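Local coordinates for cyclic di-GMP receptor atypical PilZ domain-containing protein (Xanthomonas campestris pv. campestris, PDB 3RQA) that probably acts as a tetrameric, atypical PilZ-domain receptor for cyclic di-GMP, held together by a parallel coiled-coil helical bundle, at residues L83-I88 with D133-L138; L146-D151 with H155-R160. All coordinates share one frame; numbering follows the deposited sequence.

Contact 1 of 2, residues L83-I88 with D133-L138; sequences LILALI and DWLPEL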
loop_
_atom_site.group_PDB
_atom_site.type_symbol
_atom_site.label_atom_id
_atom_site.label_comp_id
_atom_site.label_asym_id
_atom_site.label_seq_id
_atom_site.Cartn_x
_atom_site.Cartn_y
_atom_site.Cartn_z
ATOM N N LEU C 83 -1.892 -8.732 5.951
ATOM C CA LEU C 83 -1.159 -7.622 6.570
ATOM C C LEU C 83 -1.122 -6.392 5.659
ATOM O O LEU C 83 -1.421 -5.279 6.088
ATOM C CB LEU C 83 0.279 -8.054 6.916
ATOM C CG LEU C 83 0.622 -8.530 8.337
ATOM C CD1 LEU C 83 -0.611 -8.558 9.242
ATOM C CD2 LEU C 83 1.274 -9.891 8.258
ATOM N N ILE C 84 -0.741 -6.592 4.401
ATOM C CA ILE C 84 -0.689 -5.480 3.465
ATOM C C ILE C 84 -2.064 -4.808 3.403
ATOM O O ILE C 84 -2.174 -3.586 3.499
ATOM C CB ILE C 84 -0.276 -5.969 2.061
ATOM C CG1 ILE C 84 1.206 -6.392 2.077
ATOM C CG2 ILE C 84 -0.567 -4.883 1.033
ATOM C CD1 ILE C 84 1.617 -7.316 0.922
ATOM N N LEU C 85 -3.110 -5.621 3.263
ATOM C CA LEU C 85 -4.478 -5.117 3.183
ATOM C C LEU C 85 -4.818 -4.266 4.397
ATOM O O LEU C 85 -5.355 -3.178 4.265
ATOM C CB LEU C 85 -5.478 -6.273 3.100
ATOM C CG LEU C 85 -6.684 -6.149 2.163
ATOM C CD1 LEU C 85 -7.839 -6.884 2.804
ATOM C CD2 LEU C 85 -7.062 -4.690 1.890
ATOM N N ALA C 86 -4.510 -4.771 5.580
ATOM C CA ALA C 86 -4.783 -4.027 6.799
ATOM C C ALA C 86 -4.001 -2.713 6.822
ATOM O O ALA C 86 -4.557 -1.672 7.165
ATOM C CB ALA C 86 -4.432 -4.870 8.028
ATOM N N LEU C 87 -2.719 -2.759 6.461
ATOM C CA LEU C 87 -1.899 -1.550 6.458
ATOM C C LEU C 87 -2.370 -0.527 5.419
ATOM O O LEU C 87 -2.365 0.682 5.683
ATOM C CB LEU C 87 -0.422 -1.892 6.238
ATOM C CG LEU C 87 0.327 -2.444 7.468
ATOM C CD1 LEU C 87 1.646 -3.059 7.048
ATOM C CD2 LEU C 87 0.551 -1.323 8.497
ATOM N N ILE C 88 -2.788 -0.993 4.245
ATOM C CA ILE C 88 -3.258 -0.044 3.240
ATOM C C ILE C 88 -4.555 0.585 3.750
ATOM O O ILE C 88 -4.803 1.767 3.535
ATOM C CB ILE C 88 -3.479 -0.718 1.852
ATOM C CG1 ILE C 88 -3.924 0.325 0.822
ATOM C CG2 ILE C 88 -4.510 -1.811 1.950
ATOM C CD1 ILE C 88 -2.819 1.225 0.312
ATOM N N ASP C 133 -16.724 -1.810 6.465
ATOM C CA ASP C 133 -16.618 -1.291 7.822
ATOM C C ASP C 133 -15.155 -1.482 8.228
ATOM O O ASP C 133 -14.522 -0.561 8.737
ATOM C CB ASP C 133 -17.516 -2.065 8.787
ATOM C CG ASP C 133 -17.580 -1.428 10.157
ATOM O OD1 ASP C 133 -16.506 -1.124 10.720
ATOM O OD2 ASP C 133 -18.700 -1.235 10.680
ATOM N N TRP C 134 -14.618 -2.681 7.998
ATOM C CA TRP C 134 -13.215 -2.941 8.321
ATOM C C TRP C 134 -12.333 -2.444 7.172
ATOM O O TRP C 134 -11.128 -2.276 7.338
ATOM C CB TRP C 134 -12.966 -4.436 8.553
ATOM C CG TRP C 134 -13.266 -5.289 7.365
ATOM C CD1 TRP C 134 -14.483 -5.794 6.999
ATOM C CD2 TRP C 134 -12.346 -5.677 6.338
ATOM N NE1 TRP C 134 -14.378 -6.470 5.800
ATOM C CE2 TRP C 134 -13.077 -6.412 5.373
ATOM C CE3 TRP C 134 -10.973 -5.476 6.139
ATOM C CZ2 TRP C 134 -12.481 -6.945 4.222
ATOM C CZ3 TRP C 134 -10.378 -6.010 4.993
ATOM C CH2 TRP C 134 -11.137 -6.737 4.050
ATOM N N LEU C 135 -12.941 -2.204 6.011
ATOM C CA LEU C 135 -12.214 -1.715 4.834
ATOM C C LEU C 135 -12.729 -0.318 4.495
ATOM O O LEU C 135 -13.886 -0.142 4.124
ATOM C CB LEU C 135 -12.442 -2.644 3.644
ATOM C CG LEU C 135 -11.677 -2.371 2.349
ATOM C CD1 LEU C 135 -10.242 -2.842 2.479
ATOM C CD2 LEU C 135 -12.362 -3.102 1.206
ATOM N N PRO C 136 -11.863 0.698 4.602
ATOM C CA PRO C 136 -12.243 2.087 4.315
ATOM C C PRO C 136 -12.359 2.425 2.825
ATOM O O PRO C 136 -11.823 3.434 2.367
ATOM C CB PRO C 136 -11.137 2.875 5.001
ATOM C CG PRO C 136 -9.926 2.021 4.682
ATOM C CD PRO C 136 -10.432 0.606 4.961
ATOM N N GLU C 137 -13.039 1.580 2.061
ATOM C CA GLU C 137 -13.196 1.857 0.643
ATOM C C GLU C 137 -14.647 2.209 0.358
ATOM O O GLU C 137 -15.570 1.664 0.969
ATOM C CB GLU C 137 -12.772 0.660 -0.211
ATOM C CG GLU C 137 -12.869 0.928 -1.705
ATOM C CD GLU C 137 -11.823 1.906 -2.212
ATOM O OE1 GLU C 137 -11.660 2.992 -1.611
ATOM O OE2 GLU C 137 -11.159 1.588 -3.224
ATOM N N LEU C 138 -14.852 3.126 -0.575
ATOM C CA LEU C 138 -16.205 3.548 -0.890
ATOM C C LEU C 138 -16.751 3.024 -2.199
ATOM O O LEU C 138 -16.036 2.869 -3.185
ATOM C CB LEU C 138 -16.295 5.079 -0.869
ATOM C CG LEU C 138 -15.848 5.732 0.448
ATOM C CD1 LEU C 138 -16.079 7.246 0.401
ATOM C CD2 LEU C 138 -16.623 5.121 1.597
#

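Contact 2 of 2, residues L146-D151 with H155-R160; sequences LASASD and HWLWLR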
loop_
_atom_site.group_PDB
_atom_site.type_symbol
_atom_site.label_atom_id
_atom_site.label_comp_id
_atom_site.label_asym_id
_atom_site.label_seq_id
_atom_site.Cartn_x
_atom_site.Cartn_y
_atom_site.Cartn_z
ATOM N N LEU C 146 -34.898 11.266 -7.474
ATOM C CA LEU C 146 -36.290 11.021 -7.848
ATOM C C LEU C 146 -37.182 11.933 -7.014
ATOM O O LEU C 146 -38.124 12.539 -7.528
ATOM C CB LEU C 146 -36.705 9.573 -7.553
ATOM C CG LEU C 146 -36.176 8.348 -8.298
ATOM C CD1 LEU C 146 -36.978 7.142 -7.833
ATOM C CD2 LEU C 146 -36.333 8.501 -9.788
ATOM N N ALA C 147 -36.888 12.005 -5.716
ATOM C CA ALA C 147 -37.661 12.831 -4.803
ATOM C C ALA C 147 -36.793 13.460 -3.724
ATOM O O ALA C 147 -35.751 12.914 -3.345
ATOM C CB ALA C 147 -38.751 12.012 -4.165
ATOM N N SER C 148 -37.249 14.608 -3.233
ATOM C CA SER C 148 -36.573 15.374 -2.197
ATOM C C SER C 148 -37.636 15.944 -1.263
ATOM O O SER C 148 -38.545 16.657 -1.704
ATOM C CB SER C 148 -35.780 16.523 -2.821
ATOM O OG SER C 148 -35.107 17.273 -1.829
ATOM N N ALA C 149 -37.525 15.625 0.021
ATOM C CA ALA C 149 -38.488 16.101 0.996
ATOM C C ALA C 149 -37.910 16.114 2.399
ATOM O O ALA C 149 -36.887 15.488 2.671
ATOM C CB ALA C 149 -39.744 15.238 0.960
ATOM N N SER C 150 -38.586 16.833 3.286
ATOM C CA SER C 150 -38.156 16.951 4.671
ATOM C C SER C 150 -39.174 16.319 5.613
ATOM O O SER C 150 -40.352 16.194 5.281
ATOM C CB SER C 150 -37.959 18.428 5.022
ATOM O OG SER C 150 -37.747 18.605 6.411
ATOM N N ASP C 151 -38.710 15.900 6.784
ATOM C CA ASP C 151 -39.602 15.308 7.771
ATOM C C ASP C 151 -39.665 16.239 8.975
ATOM O O ASP C 151 -40.402 15.991 9.931
ATOM C CB ASP C 151 -39.098 13.933 8.209
ATOM C CG ASP C 151 -37.738 13.997 8.880
ATOM O OD1 ASP C 151 -37.293 12.961 9.419
ATOM O OD2 ASP C 151 -37.112 15.080 8.865
ATOM N N HIS C 155 -33.287 16.497 5.618
ATOM C CA HIS C 155 -33.703 16.537 4.215
ATOM C C HIS C 155 -33.505 15.122 3.675
ATOM O O HIS C 155 -32.401 14.576 3.744
ATOM C CB HIS C 155 -32.833 17.503 3.397
ATOM C CG HIS C 155 -32.821 18.910 3.907
ATOM N ND1 HIS C 155 -32.105 19.296 5.020
ATOM C CD2 HIS C 155 -33.410 20.033 3.432
ATOM C CE1 HIS C 155 -32.250 20.596 5.208
ATOM N NE2 HIS C 155 -33.038 21.068 4.258
ATOM N N TRP C 156 -34.561 14.517 3.149
ATOM C CA TRP C 156 -34.438 13.165 2.616
ATOM C C TRP C 156 -34.440 13.141 1.105
ATOM O O TRP C 156 -35.176 13.882 0.452
ATOM C CB TRP C 156 -35.547 12.250 3.149
ATOM C CG TRP C 156 -35.417 11.978 4.620
ATOM C CD1 TRP C 156 -36.004 12.669 5.642
ATOM C CD2 TRP C 156 -34.623 10.958 5.231
ATOM N NE1 TRP C 156 -35.627 12.141 6.856
ATOM C CE2 TRP C 156 -34.778 11.089 6.632
ATOM C CE3 TRP C 156 -33.795 9.944 4.732
ATOM C CZ2 TRP C 156 -34.134 10.240 7.542
ATOM C CZ3 TRP C 156 -33.157 9.101 5.632
ATOM C CH2 TRP C 156 -33.331 9.255 7.027
ATOM N N LEU C 157 -33.595 12.274 0.565
ATOM C CA LEU C 157 -33.438 12.104 -0.865
ATOM C C LEU C 157 -33.712 10.668 -1.261
ATOM O O LEU C 157 -33.353 9.737 -0.543
ATOM C CB LEU C 157 -32.004 12.460 -1.280
ATOM C CG LEU C 157 -31.630 13.889 -1.685
ATOM C CD1 LEU C 157 -32.581 14.916 -1.087
ATOM C CD2 LEU C 157 -30.198 14.141 -1.263
ATOM N N TRP C 158 -34.368 10.503 -2.399
ATOM C CA TRP C 158 -34.648 9.194 -2.960
ATOM C C TRP C 158 -33.827 9.219 -4.236
ATOM O O TRP C 158 -34.095 10.007 -5.142
ATOM C CB TRP C 158 -36.136 9.033 -3.286
ATOM C CG TRP C 158 -36.981 8.742 -2.087
ATOM C CD1 TRP C 158 -37.565 7.546 -1.763
ATOM C CD2 TRP C 158 -37.335 9.655 -1.044
ATOM N NE1 TRP C 158 -38.258 7.662 -0.585
ATOM C CE2 TRP C 158 -38.134 8.944 -0.118
ATOM C CE3 TRP C 158 -37.053 11.008 -0.798
ATOM C CZ2 TRP C 158 -38.658 9.539 1.036
ATOM C CZ3 TRP C 158 -37.575 11.602 0.352
ATOM C CH2 TRP C 158 -38.368 10.865 1.253
ATOM N N LEU C 159 -32.799 8.387 -4.285
ATOM C CA LEU C 159 -31.929 8.325 -5.443
ATOM C C LEU C 159 -32.102 7.004 -6.207
ATOM O O LEU C 159 -32.151 5.931 -5.608
ATOM C CB LEU C 159 -30.464 8.464 -5.018
ATOM C CG LEU C 159 -29.915 9.692 -4.274
ATOM C CD1 LEU C 159 -30.224 10.950 -5.051
ATOM C CD2 LEU C 159 -30.489 9.766 -2.885
ATOM N N ARG C 160 -32.184 7.098 -7.531
ATOM C CA ARG C 160 -32.310 5.918 -8.377
ATOM C C ARG C 160 -30.979 5.759 -9.101
ATOM O O ARG C 160 -30.547 6.680 -9.803
ATOM C CB ARG C 160 -33.427 6.099 -9.407
ATOM C CG ARG C 160 -33.637 4.864 -10.268
ATOM C CD ARG C 160 -33.715 5.217 -11.731
ATOM N NE ARG C 160 -34.963 5.888 -12.081
ATOM C CZ ARG C 160 -35.030 7.023 -12.772
ATOM N NH1 ARG C 160 -33.918 7.620 -13.178
ATOM N NH2 ARG C 160 -36.211 7.551 -13.071
HETATM O O HOH W 1 -34.783 16.974 0.746
#

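Contact 1 of 2, residues L83-I88 with D133-L138
Leu85 sits on helix 73-95, the helix that builds the four-helix bundle of the tetramer, and it reaches out to Trp134 and Leu135 in the irregular loop between strands 124-129 and 139-150. No hydrogen bond crosses between the two segments; the contact is small and apolar, with one leucine dividing its two methyls between two partners. Leu85 CD1 comes up to the edge of the indole, close to its plane, 3.5 Å from Trp134 CZ3, and touches CH2 as well, so the outer rim of the six-membered ring takes the methyl. The other branch, Leu85 CD2, lies 3.7 Å from Leu135 CD1, and the two leucine side chains cross at about a right angle. Trp134 carries its ring inward because CG is tucked between the backbone N and the carbonyl carbon (chi1 61°). Its own neighbour then supports it: Leu135 CB stands 3.9 Å above the centre of the Trp134 ring. Leu135 has CG anti to the backbone N (chi1 -175°), an extension that brings CD1 to the helix. Just beyond, Pro136 is the centre of an inverse gamma turn, in which Glu137 N makes a weak 2.8 Å bond to Leu135 O.

The polar end of the indole is used within the same chain, NE1 donating to Glu56, while an acetate ion lies about 3 Å from the side chain at their nearest atoms. Helix 42-55 packs Leu52 against both Trp134 and Leu135. From a third subunit Leu87 meets Leu85 and Leu135, and Arg90 of that subunit forms a salt bridge with Glu137, so the loop is wedged between helix 42-55 and the bundle helices.

Contact 2 of 2, residues L146-D151 with H155-R160
Leu146 CD2 lies over one face of the Arg160 guanidinium, 3.3 Å above its plane and offset toward the rim, the leucine crossing the arginine chain at about a right angle. The indoles of Trp156 and Trp158 are met at their edges instead. Trp156 NE1 donates to Asp151 OD1 at 3.2 Å; the acceptor is near the ring plane, yet the N-H arrives from above the carboxylate, whose plane stands 81° from the ring. Asp151 CG is folded between its backbone N and carbonyl carbon (chi1 62°), which turns the group toward the indole, and OD2 bonds to the backbone N of Gln153 and Gln154 in the turn. Trp158 brings CE3 within 3.4 Å of Ala147 O and sets that same carbon 3.9 Å from Ala147 CB.

Strands 139-150 and 155-161 form an antiparallel hairpin of the PilZ beta-barrel, interrupted by a classic beta bulge: Leu146 and Ala147 both face Trp158, whose O accepts a bond from Leu146 N (2.8 Å) and a weak one from Ala147 N. Ala149 and Trp156 bond reciprocally, N of Trp156 to O of Ala149 at 2.6 Å. On the Ser148 and Leu157 face, a water bonded to Ser148 OG also donates to Trp156 O. Helix 12-19 packs on Leu146; its Glu17 forms a salt bridge with Arg160 NE, and its Asp15 accepts the hydrogen bond from Trp158 NE1.

How the contacts relate
From the N terminus, helix 12-19 comes first and later packs on contact 2, and helix 42-55 lies beside the loop of contact 1. The chain then runs up helix 73-95. Contact 1 closes a long loop of 44 residues, 89-132, which holds strands 101-107, 110-115 and 124-129, and so ties the oligomerising helix to the barrel. Residue 138 leads straight into strand 139-150, and contact 2 closes the tight turn 151-154 between it and strand 155-161. The contacts follow in series, neither nested nor crossed. Their centres are 31 Å apart, on opposite sides of the chain's centre: one at the tetramer bundle, the other against the N-terminal helix 12-19.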